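PDB 5TV6: 6-carboxyhexanoate--CoA ligase, which is a ligase of the BioW family, a single-chain alpha/beta enzyme built from several beta sheets with helices packed against them. Local coordinates for residues Y187-V192 against R201-K206; G19-V24 against R135-D140; M8-N13 against K41-M46. All blocks are in the same frame, centred on the assembly; numbering follows the deposited sequence.

Interaction 1. Residues Y187-V192 against R201-K206; sequences YVTGYV and RITPLK. With PML (pimelic acid), chain C.
The beta hairpin of strands 190-194 and 198-203 borders one end of the pimelic acid site, where R201 on the hairpin and Y187 on the loop leading into it grip the acid. G190 and I202 form an antiparallel hydrogen-bonded pair. G190 N gives a nearly straight bond to I202 O (2.8 Å, 168° at the hydrogen), and I202 N returns one to G190 O. Y191 and R201 are the next, non-hydrogen-bonded pair, with side chains on the face that meets the ligand. Past the strand ends, L205 N bonds V188 O. T189 OG1 and T203 OG1 are hydrogen-bonded (2.9 Å).

The R201 chain bends at chi3 (61°), which brings its guanidinium edge-on to the carboxylate. R201 NE bonds PML O71 and R201 NH2 bonds PML O72, each at 3.1 Å. T189 CG2 lies over one face of the guanidinium, and T67 takes R201 NH1. Y187 OH reaches PML O72 in the ring plane; the modelled 2.5 Å is unusually short and should be read with caution. Y187 OH also bonds T157 OG1. The Y191 ring turns its edge to the acid's chain (CD2 to PML C4, 4.0 Å). T160, R159, S182 and Y199 also bond the ligand. The two-bond pairing of arginine with carboxylate is typical of a carboxylate-binding site, here with its arginine on a hairpin strand.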
loop_
_atom_site.group_PDB
_atom_site.type_symbol
_atom_site.label_atom_id
_atom_site.label_comp_id
_atom_site.label_asym_id
_atom_site.label_seq_id
_atom_site.Cartn_x
_atom_site.Cartn_y
_atom_site.Cartn_z
ATOM N N TYR A 187 -12.115 3.623 -8.834
ATOM C CA TYR A 187 -11.547 2.311 -8.533
ATOM C C TYR A 187 -11.988 1.918 -7.126
ATOM O O TYR A 187 -11.457 2.424 -6.134
ATOM C CB TYR A 187 -10.032 2.334 -8.662
ATOM C CG TYR A 187 -9.381 0.971 -8.689
ATOM C CD1 TYR A 187 -9.106 0.287 -7.508
ATOM C CD2 TYR A 187 -9.028 0.372 -9.896
ATOM C CE1 TYR A 187 -8.508 -0.948 -7.530
ATOM C CE2 TYR A 187 -8.430 -0.864 -9.928
ATOM C CZ TYR A 187 -8.171 -1.521 -8.743
ATOM O OH TYR A 187 -7.574 -2.762 -8.761
ATOM N N VAL A 188 -12.942 0.995 -7.038
ATOM C CA VAL A 188 -13.624 0.711 -5.785
ATOM C C VAL A 188 -13.208 -0.631 -5.188
ATOM O O VAL A 188 -13.817 -1.082 -4.213
ATOM C CB VAL A 188 -15.147 0.786 -5.971
ATOM C CG1 VAL A 188 -15.528 2.168 -6.451
ATOM C CG2 VAL A 188 -15.587 -0.228 -6.981
ATOM N N THR A 189 -12.184 -1.283 -5.738
ATOM C CA THR A 189 -11.677 -2.526 -5.169
ATOM C C THR A 189 -10.581 -2.183 -4.174
ATOM O O THR A 189 -9.695 -1.372 -4.465
ATOM C CB THR A 189 -11.130 -3.480 -6.251
ATOM O OG1 THR A 189 -12.157 -3.842 -7.182
ATOM C CG2 THR A 189 -10.609 -4.753 -5.636
ATOM N N GLY A 190 -10.635 -2.798 -3.008
ATOM C CA GLY A 190 -9.595 -2.585 -2.031
ATOM C C GLY A 190 -9.184 -3.909 -1.455
ATOM O O GLY A 190 -9.350 -4.940 -2.114
ATOM N N TYR A 191 -8.659 -3.924 -0.238
ATOM C CA TYR A 191 -8.282 -5.217 0.295
ATOM C C TYR A 191 -8.082 -5.153 1.795
ATOM O O TYR A 191 -7.960 -4.084 2.394
ATOM C CB TYR A 191 -7.019 -5.755 -0.374
ATOM C CG TYR A 191 -5.785 -4.906 -0.207
ATOM C CD1 TYR A 191 -4.969 -5.060 0.893
ATOM C CD2 TYR A 191 -5.414 -3.969 -1.176
ATOM C CE1 TYR A 191 -3.839 -4.300 1.045
ATOM C CE2 TYR A 191 -4.270 -3.206 -1.030
ATOM C CZ TYR A 191 -3.488 -3.382 0.087
ATOM O OH TYR A 191 -2.342 -2.651 0.271
ATOM N N VAL A 192 -8.063 -6.338 2.375
ATOM C CA VAL A 192 -7.626 -6.592 3.733
ATOM C C VAL A 192 -6.513 -7.619 3.618
ATOM O O VAL A 192 -6.501 -8.429 2.683
ATOM C CB VAL A 192 -8.813 -7.075 4.593
ATOM C CG1 VAL A 192 -8.349 -7.903 5.734
ATOM C CG2 VAL A 192 -9.609 -5.873 5.094
ATOM N N ARG A 201 -8.840 -9.467 -1.650
ATOM C CA ARG A 201 -9.395 -8.364 -2.428
ATOM C C ARG A 201 -10.906 -8.329 -2.229
ATOM O O ARG A 201 -11.568 -9.371 -2.266
ATOM C CB ARG A 201 -9.041 -8.494 -3.914
ATOM C CG ARG A 201 -7.572 -8.806 -4.168
ATOM C CD ARG A 201 -7.228 -9.154 -5.645
ATOM N NE ARG A 201 -7.534 -8.068 -6.578
ATOM C CZ ARG A 201 -8.496 -8.103 -7.506
ATOM N NH1 ARG A 201 -9.261 -9.191 -7.665
ATOM N NH2 ARG A 201 -8.690 -7.048 -8.295
ATOM N N ILE A 202 -11.443 -7.131 -1.989
ATOM C CA ILE A 202 -12.856 -6.908 -1.703
ATOM C C ILE A 202 -13.347 -5.789 -2.609
ATOM O O ILE A 202 -12.691 -4.748 -2.708
ATOM C CB ILE A 202 -13.071 -6.533 -0.224
ATOM C CG1 ILE A 202 -12.439 -7.586 0.679
ATOM C CG2 ILE A 202 -14.550 -6.290 0.074
ATOM C CD1 ILE A 202 -12.416 -7.178 2.108
ATOM N N THR A 203 -14.489 -5.996 -3.272
ATOM C CA THR A 203 -15.036 -4.957 -4.151
ATOM C C THR A 203 -16.406 -4.603 -3.621
ATOM O O THR A 203 -17.037 -5.454 -2.982
ATOM C CB THR A 203 -15.073 -5.375 -5.632
ATOM O OG1 THR A 203 -13.781 -5.868 -5.990
ATOM C CG2 THR A 203 -15.361 -4.175 -6.532
ATOM N N PRO A 204 -16.919 -3.435 -4.067
ATOM C CA PRO A 204 -17.231 -2.080 -3.577
ATOM C C PRO A 204 -16.859 -1.827 -2.119
ATOM O O PRO A 204 -17.702 -1.993 -1.259
ATOM C CB PRO A 204 -18.742 -1.971 -3.781
ATOM C CG PRO A 204 -19.201 -3.365 -3.715
ATOM C CD PRO A 204 -18.167 -4.022 -4.585
ATOM N N LEU A 205 -15.618 -1.427 -1.848
ATOM C CA LEU A 205 -15.288 -0.926 -0.520
ATOM C C LEU A 205 -15.663 0.542 -0.341
ATOM O O LEU A 205 -15.485 1.088 0.753
ATOM C CB LEU A 205 -13.802 -1.130 -0.229
ATOM C CG LEU A 205 -13.512 -2.492 0.379
ATOM C CD1 LEU A 205 -12.024 -2.720 0.568
ATOM C CD2 LEU A 205 -14.258 -2.630 1.700
ATOM N N LYS A 206 -16.197 1.176 -1.380
ATOM C CA LYS A 206 -16.615 2.566 -1.344
ATOM C C LYS A 206 -17.430 2.807 -2.598
ATOM O O LYS A 206 -17.261 2.112 -3.605
ATOM C CB LYS A 206 -15.421 3.526 -1.295
ATOM C CG LYS A 206 -14.803 3.778 -2.675
ATOM C CD LYS A 206 -13.479 4.526 -2.602
ATOM C CE LYS A 206 -13.046 5.019 -3.972
ATOM N NZ LYS A 206 -11.723 5.695 -3.921
HETATM C C1 PML C . -4.572 1.906 -4.305
HETATM O O11 PML C . -4.324 2.660 -3.321
HETATM O O12 PML C . -4.758 2.386 -5.468
HETATM C C2 PML C . -4.661 0.399 -4.074
HETATM C C3 PML C . -5.954 -0.134 -4.677
HETATM C C4 PML C . -6.342 -1.486 -4.111
HETATM C C5 PML C . -5.756 -2.616 -4.940
HETATM C C6 PML C . -6.783 -3.737 -5.001
HETATM C C7 PML C . -6.464 -4.740 -6.107
HETATM O O71 PML C . -5.664 -5.672 -5.851
HETATM O O72 PML C . -7.001 -4.637 -7.244
#

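Interaction 2. Residues G19-V24 against R135-D140; sequences GAERIV and RTIHFD
E21 and I23 of strand 15-25 face H138 and D140, but no backbone-to-backbone bond or bridge links the two segments, which run in roughly the same direction with CA atoms 5.9 Å (I23 to D140) and 7.2 Å (E21 to H138) apart. Side chains make the links instead. E21 projects from its strand with an extended chain, CG anti to the backbone N (chi1 -175°). Its carboxylate takes two bonds from one residue. H138 N meets E21 OE1 at 2.9 Å, from above the carboxylate plane. H138 ND1 meets E21 OE2, also at 2.9 Å, on the syn lone pair. The carboxylate and imidazole planes stand 77° apart, and the oxygen sits somewhat out of the ring plane. S5 OG bonds E21 OE2 as well. The two bonds from H138 tie its ring and its main chain to one group, which should limit rotation of the ring. I137 CD1 lies over one face of that ring, towards the rim.

Two residues on, the direction of the link reverses. D140 OD2 accepts from I23 N (2.8 Å, 165° at the hydrogen), on the anti side of the carboxylate. D140 OD1 pairs with R144 in a salt bridge, so both oxygens of D140 have partners. The I23 and D140 side chains run alongside in opposite directions, and I23 CD1 rests on the main chain at F139 N (3.6 Å). The R22 side chain leads away overall, though its CB stays beside D140 OD2. Its NH1 bonds E21 O, and its NH2 forms a salt bridge with E35 on helix 26-38. E21 and H138 form a His-carboxylate pair, reinforced by the bond from H138 N, which holds the loop leading into strand 139-141. The Asp bond links strand 15-25 to that strand, an edge of the parallel sheet.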
loop_
_atom_site.group_PDB
_atom_site.type_symbol
_atom_site.label_atom_id
_atom_site.label_comp_id
_atom_site.label_asym_id
_atom_site.label_seq_id
_atom_site.Cartn_x
_atom_site.Cartn_y
_atom_site.Cartn_z
ATOM N N GLY A 19 3.442 8.842 -8.774
ATOM C CA GLY A 19 4.574 8.467 -7.943
ATOM C C GLY A 19 4.892 6.998 -8.145
ATOM O O GLY A 19 3.986 6.221 -8.458
ATOM N N ALA A 20 6.159 6.601 -8.019
ATOM C CA ALA A 20 6.535 5.203 -8.211
ATOM C C ALA A 20 7.961 5.002 -7.741
ATOM O O ALA A 20 8.774 5.926 -7.779
ATOM C CB ALA A 20 6.407 4.769 -9.673
ATOM N N GLU A 21 8.250 3.792 -7.282
ATOM C CA GLU A 21 9.612 3.382 -6.996
ATOM C C GLU A 21 9.934 2.117 -7.780
ATOM O O GLU A 21 9.072 1.246 -7.974
ATOM C CB GLU A 21 9.842 3.167 -5.497
ATOM C CG GLU A 21 11.307 2.843 -5.152
ATOM C CD GLU A 21 11.652 3.052 -3.683
ATOM O OE1 GLU A 21 10.745 3.365 -2.892
ATOM O OE2 GLU A 21 12.840 2.913 -3.325
ATOM N N ARG A 22 11.169 2.053 -8.280
ATOM C CA ARG A 22 11.715 0.853 -8.892
ATOM C C ARG A 22 13.100 0.647 -8.311
ATOM O O ARG A 22 13.803 1.622 -8.039
ATOM C CB ARG A 22 11.786 0.966 -10.422
ATOM C CG ARG A 22 10.437 1.268 -11.098
ATOM C CD ARG A 22 9.519 0.053 -11.161
ATOM N NE ARG A 22 8.278 0.334 -11.893
ATOM C CZ ARG A 22 7.130 0.678 -11.312
ATOM N NH1 ARG A 22 7.048 0.786 -9.988
ATOM N NH2 ARG A 22 6.059 0.912 -12.049
ATOM N N ILE A 23 13.478 -0.610 -8.081
ATOM C CA ILE A 23 14.796 -0.960 -7.556
ATOM C C ILE A 23 15.418 -1.922 -8.549
ATOM O O ILE A 23 14.918 -3.041 -8.721
ATOM C CB ILE A 23 14.722 -1.590 -6.161
ATOM C CG1 ILE A 23 14.132 -0.611 -5.149
ATOM C CG2 ILE A 23 16.096 -2.007 -5.724
ATOM C CD1 ILE A 23 13.883 -1.229 -3.765
ATOM N N VAL A 24 16.498 -1.497 -9.217
ATOM C CA VAL A 24 17.001 -2.215 -10.386
ATOM C C VAL A 24 18.521 -2.110 -10.472
ATOM O O VAL A 24 19.146 -1.237 -9.858
ATOM C CB VAL A 24 16.348 -1.691 -11.691
ATOM C CG1 VAL A 24 14.862 -1.999 -11.716
ATOM C CG2 VAL A 24 16.588 -0.203 -11.832
ATOM N N ARG A 135 4.738 6.458 5.158
ATOM C CA ARG A 135 4.845 6.008 3.774
ATOM C C ARG A 135 5.854 4.872 3.724
ATOM O O ARG A 135 7.039 5.074 4.007
ATOM C CB ARG A 135 5.259 7.140 2.839
ATOM C CG ARG A 135 4.273 8.308 2.752
ATOM C CD ARG A 135 4.738 9.351 1.727
ATOM N NE ARG A 135 6.146 9.682 1.934
ATOM C CZ ARG A 135 7.126 9.348 1.096
ATOM N NH1 ARG A 135 6.840 8.693 -0.027
ATOM N NH2 ARG A 135 8.388 9.670 1.377
ATOM N N THR A 136 5.380 3.676 3.388
ATOM C CA THR A 136 6.270 2.547 3.154
ATOM C C THR A 136 6.966 2.704 1.811
ATOM O O THR A 136 6.319 3.007 0.808
ATOM C CB THR A 136 5.469 1.257 3.173
ATOM O OG1 THR A 136 4.641 1.249 4.340
ATOM C CG2 THR A 136 6.392 0.041 3.157
ATOM N N ILE A 137 8.285 2.512 1.785
ATOM C CA ILE A 137 9.101 2.759 0.602
ATOM C C ILE A 137 10.211 1.715 0.536
ATOM O O ILE A 137 10.337 0.850 1.408
ATOM C CB ILE A 137 9.708 4.178 0.593
ATOM C CG1 ILE A 137 10.587 4.386 1.821
ATOM C CG2 ILE A 137 8.631 5.249 0.563
ATOM C CD1 ILE A 137 11.594 5.500 1.646
ATOM N N HIS A 138 11.026 1.814 -0.516
ATOM C CA HIS A 138 12.233 1.000 -0.684
ATOM C C HIS A 138 11.902 -0.482 -0.775
ATOM O O HIS A 138 12.497 -1.318 -0.096
ATOM C CB HIS A 138 13.251 1.260 0.429
ATOM C CG HIS A 138 13.859 2.625 0.372
ATOM N ND1 HIS A 138 14.175 3.246 -0.818
ATOM C CD2 HIS A 138 14.194 3.494 1.353
ATOM C CE1 HIS A 138 14.682 4.440 -0.567
ATOM N NE2 HIS A 138 14.703 4.615 0.743
ATOM N N PHE A 139 10.964 -0.803 -1.660
ATOM C CA PHE A 139 10.583 -2.172 -1.953
ATOM C C PHE A 139 10.277 -2.252 -3.434
ATOM O O PHE A 139 9.977 -1.237 -4.068
ATOM C CB PHE A 139 9.355 -2.611 -1.151
ATOM C CG PHE A 139 8.103 -1.866 -1.519
ATOM C CD1 PHE A 139 7.759 -0.687 -0.858
ATOM C CD2 PHE A 139 7.268 -2.340 -2.530
ATOM C CE1 PHE A 139 6.604 0.009 -1.194
ATOM C CE2 PHE A 139 6.117 -1.653 -2.875
ATOM C CZ PHE A 139 5.783 -0.472 -2.204
ATOM N N ASP A 140 10.313 -3.468 -3.975
ATOM C CA ASP A 140 10.013 -3.671 -5.391
ATOM C C ASP A 140 9.976 -5.162 -5.668
ATOM O O ASP A 140 10.514 -5.965 -4.906
ATOM C CB ASP A 140 11.051 -2.991 -6.301
ATOM C CG ASP A 140 10.563 -2.829 -7.737
ATOM O OD1 ASP A 140 9.391 -3.188 -8.024
ATOM O OD2 ASP A 140 11.351 -2.318 -8.578
#

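Interaction 3. Residues M8-N13 against K41-M46; sequences MRAQKN and KEFDFM
Q11 sits opposite both D44 and F45, and this classic beta bulge is the tight part of the contact. D44 N bonds Q11 O at 2.7 Å, while F45 N adds only a weak bond to the same oxygen. Q11 N bonds F45 O at 2.9 Å. A10 and M46 form the next, non-hydrogen-bonded pair. On their face the packing is apolar. A10 CB touches F43 CB (4.0 Å), and the selenomethionines M8 and M46 meet CG to CG (3.9 Å). M46 CE lies over one face of the F43 ring, offset towards its rim.

The face of Q11 and F45 is looser. F45 is exposed and lies beside Q11, both side chains pointing the same way, with F45 CD2 4.1 Å from Q11 OE1.

At the exposed strand end D44 makes a short polar clasp. Its OD2 forms a salt bridge with K12 NZ (2.7 Å), and its OD1 accepts from N13 N (2.6 Å) above the carboxylate plane. Bends at chi2 and chi4 turn K12 NZ onto D44.

Strand 3-12 is the middle of its three-stranded antiparallel sheet. V17 of strand 15-25 touches A10, and on helix 26-38 L36 meets M8 and L37 meets M46.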
loop_
_atom_site.group_PDB
_atom_site.type_symbol
_atom_site.label_atom_id
_atom_site.label_comp_id
_atom_site.label_asym_id
_atom_site.label_seq_id
_atom_site.Cartn_x
_atom_site.Cartn_y
_atom_site.Cartn_z
HETATM N N MSE A 8 10.250 8.452 -8.186
HETATM C CA MSE A 8 9.667 9.503 -8.987
HETATM C C MSE A 8 8.419 10.044 -8.308
HETATM O O MSE A 8 7.612 9.278 -7.789
HETATM C CB MSE A 8 9.335 8.969 -10.386
HETATM C CG MSE A 8 8.691 9.964 -11.339
HETATM SE SE MSE A 8 6.751 10.324 -11.028
HETATM C CE MSE A 8 6.034 8.658 -11.808
ATOM N N ARG A 9 8.259 11.367 -8.319
ATOM C CA ARG A 9 7.011 12.011 -7.935
ATOM C C ARG A 9 6.725 13.144 -8.921
ATOM O O ARG A 9 7.645 13.783 -9.441
ATOM C CB ARG A 9 7.059 12.532 -6.495
ATOM C CG ARG A 9 7.887 13.765 -6.340
ATOM C CD ARG A 9 7.689 14.440 -4.996
ATOM N NE ARG A 9 8.590 15.581 -4.873
ATOM C CZ ARG A 9 9.864 15.453 -4.517
ATOM N NH1 ARG A 9 10.344 14.242 -4.249
ATOM N NH2 ARG A 9 10.653 16.521 -4.430
ATOM N N ALA A 10 5.441 13.370 -9.207
ATOM C CA ALA A 10 5.035 14.374 -10.183
ATOM C C ALA A 10 3.819 15.136 -9.675
ATOM O O ALA A 10 3.035 14.629 -8.871
ATOM C CB ALA A 10 4.729 13.741 -11.537
ATOM N N GLN A 11 3.667 16.363 -10.152
ATOM C CA GLN A 11 2.570 17.228 -9.741
ATOM C C GLN A 11 1.973 17.923 -10.949
ATOM O O GLN A 11 2.625 18.094 -11.979
ATOM C CB GLN A 11 3.010 18.322 -8.780
ATOM C CG GLN A 11 3.679 17.904 -7.518
ATOM C CD GLN A 11 4.186 19.129 -6.794
ATOM O OE1 GLN A 11 4.371 20.191 -7.411
ATOM N NE2 GLN A 11 4.378 19.012 -5.485
ATOM N N LYS A 12 0.732 18.365 -10.791
ATOM C CA LYS A 12 0.138 19.344 -11.685
ATOM C C LYS A 12 -0.599 20.364 -10.827
ATOM O O LYS A 12 -1.376 19.989 -9.941
ATOM C CB LYS A 12 -0.794 18.692 -12.709
ATOM C CG LYS A 12 -1.439 19.678 -13.657
ATOM C CD LYS A 12 -1.036 19.424 -15.097
ATOM C CE LYS A 12 -1.459 20.574 -15.997
ATOM N NZ LYS A 12 -0.734 21.851 -15.654
ATOM N N ASN A 13 -0.318 21.645 -11.068
ATOM C CA ASN A 13 -0.883 22.750 -10.296
ATOM C C ASN A 13 -0.741 22.509 -8.798
ATOM O O ASN A 13 -1.704 22.580 -8.036
ATOM C CB ASN A 13 -2.336 22.988 -10.686
ATOM C CG ASN A 13 -2.463 23.437 -12.110
ATOM O OD1 ASN A 13 -1.622 24.182 -12.598
ATOM N ND2 ASN A 13 -3.488 22.961 -12.801
ATOM N N LYS A 41 0.145 11.009 -17.008
ATOM C CA LYS A 41 -0.486 11.517 -18.225
ATOM C C LYS A 41 0.003 12.924 -18.547
ATOM O O LYS A 41 0.326 13.239 -19.699
ATOM C CB LYS A 41 -2.007 11.502 -18.065
ATOM C CG LYS A 41 -2.568 10.218 -17.462
ATOM C CD LYS A 41 -2.334 8.986 -18.373
ATOM C CE LYS A 41 -1.451 7.919 -17.688
ATOM N NZ LYS A 41 -1.658 6.524 -18.198
ATOM N N GLU A 42 0.078 13.776 -17.527
ATOM C CA GLU A 42 0.412 15.183 -17.657
ATOM C C GLU A 42 0.999 15.638 -16.333
ATOM O O GLU A 42 0.596 15.157 -15.271
ATOM C CB GLU A 42 -0.827 16.026 -17.979
ATOM C CG GLU A 42 -2.072 15.534 -17.243
ATOM C CD GLU A 42 -3.255 16.494 -17.319
ATOM O OE1 GLU A 42 -3.279 17.493 -16.556
ATOM O OE2 GLU A 42 -4.167 16.238 -18.140
ATOM N N PHE A 43 1.936 16.577 -16.391
ATOM C CA PHE A 43 2.497 17.090 -15.151
ATOM C C PHE A 43 3.150 18.437 -15.417
ATOM O O PHE A 43 3.534 18.755 -16.544
ATOM C CB PHE A 43 3.505 16.104 -14.538
ATOM C CG PHE A 43 4.647 15.765 -15.453
ATOM C CD1 PHE A 43 4.541 14.722 -16.370
ATOM C CD2 PHE A 43 5.820 16.497 -15.419
ATOM C CE1 PHE A 43 5.601 14.407 -17.226
ATOM C CE2 PHE A 43 6.874 16.188 -16.274
ATOM C CZ PHE A 43 6.759 15.146 -17.177
ATOM N N ASP A 44 3.234 19.234 -14.350
ATOM C CA ASP A 44 3.935 20.515 -14.292
ATOM C C ASP A 44 5.379 20.331 -13.901
ATOM O O ASP A 44 6.252 21.093 -14.331
ATOM C CB ASP A 44 3.322 21.429 -13.213
ATOM C CG ASP A 44 2.078 22.105 -13.658
ATOM O OD1 ASP A 44 1.360 22.646 -12.793
ATOM O OD2 ASP A 44 1.823 22.110 -14.877
ATOM N N PHE A 45 5.616 19.368 -13.029
ATOM C CA PHE A 45 6.856 19.266 -12.293
ATOM C C PHE A 45 7.059 17.802 -11.961
ATOM O O PHE A 45 6.100 17.093 -11.649
ATOM C CB PHE A 45 6.827 20.104 -11.012
ATOM C CG PHE A 45 7.979 19.835 -10.094
ATOM C CD1 PHE A 45 9.179 20.525 -10.246
ATOM C CD2 PHE A 45 7.878 18.876 -9.089
ATOM C CE1 PHE A 45 10.263 20.270 -9.394
ATOM C CE2 PHE A 45 8.955 18.612 -8.236
ATOM C CZ PHE A 45 10.144 19.313 -8.386
HETATM N N MSE A 46 8.299 17.359 -12.037
HETATM C CA MSE A 46 8.611 16.003 -11.693
HETATM C C MSE A 46 9.975 15.974 -11.057
HETATM O O MSE A 46 10.894 16.672 -11.524
HETATM C CB MSE A 46 8.571 15.113 -12.930
HETATM C CG MSE A 46 8.882 13.635 -12.621
HETATM SE SE MSE A 46 9.154 12.540 -14.241
HETATM C CE MSE A 46 7.324 12.447 -14.935
#

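Interactions 2 and 3 share a sheet: strands 15-25 and 3-12 are neighbours in it, and A20 O and M8 N, 3.0 Å apart, probably bond. Interaction 3 pairs strands inside that sheet at the surface. Interaction 2 is partly buried and leads from the sheet's outer strand to another sheet. Interaction 1 is also partly buried but lies in the mixed sheet, its centre about 23 Å from that of interaction 2 and about 27 Å from that of interaction 3. The chemistry follows place. Interactions 1 and 3 combine backbone pairing with charged groups, turned to a ligand in one and placed at an exposed strand end in the other. Interaction 2 relies on carboxylates bridging two segments that do not pair with each other.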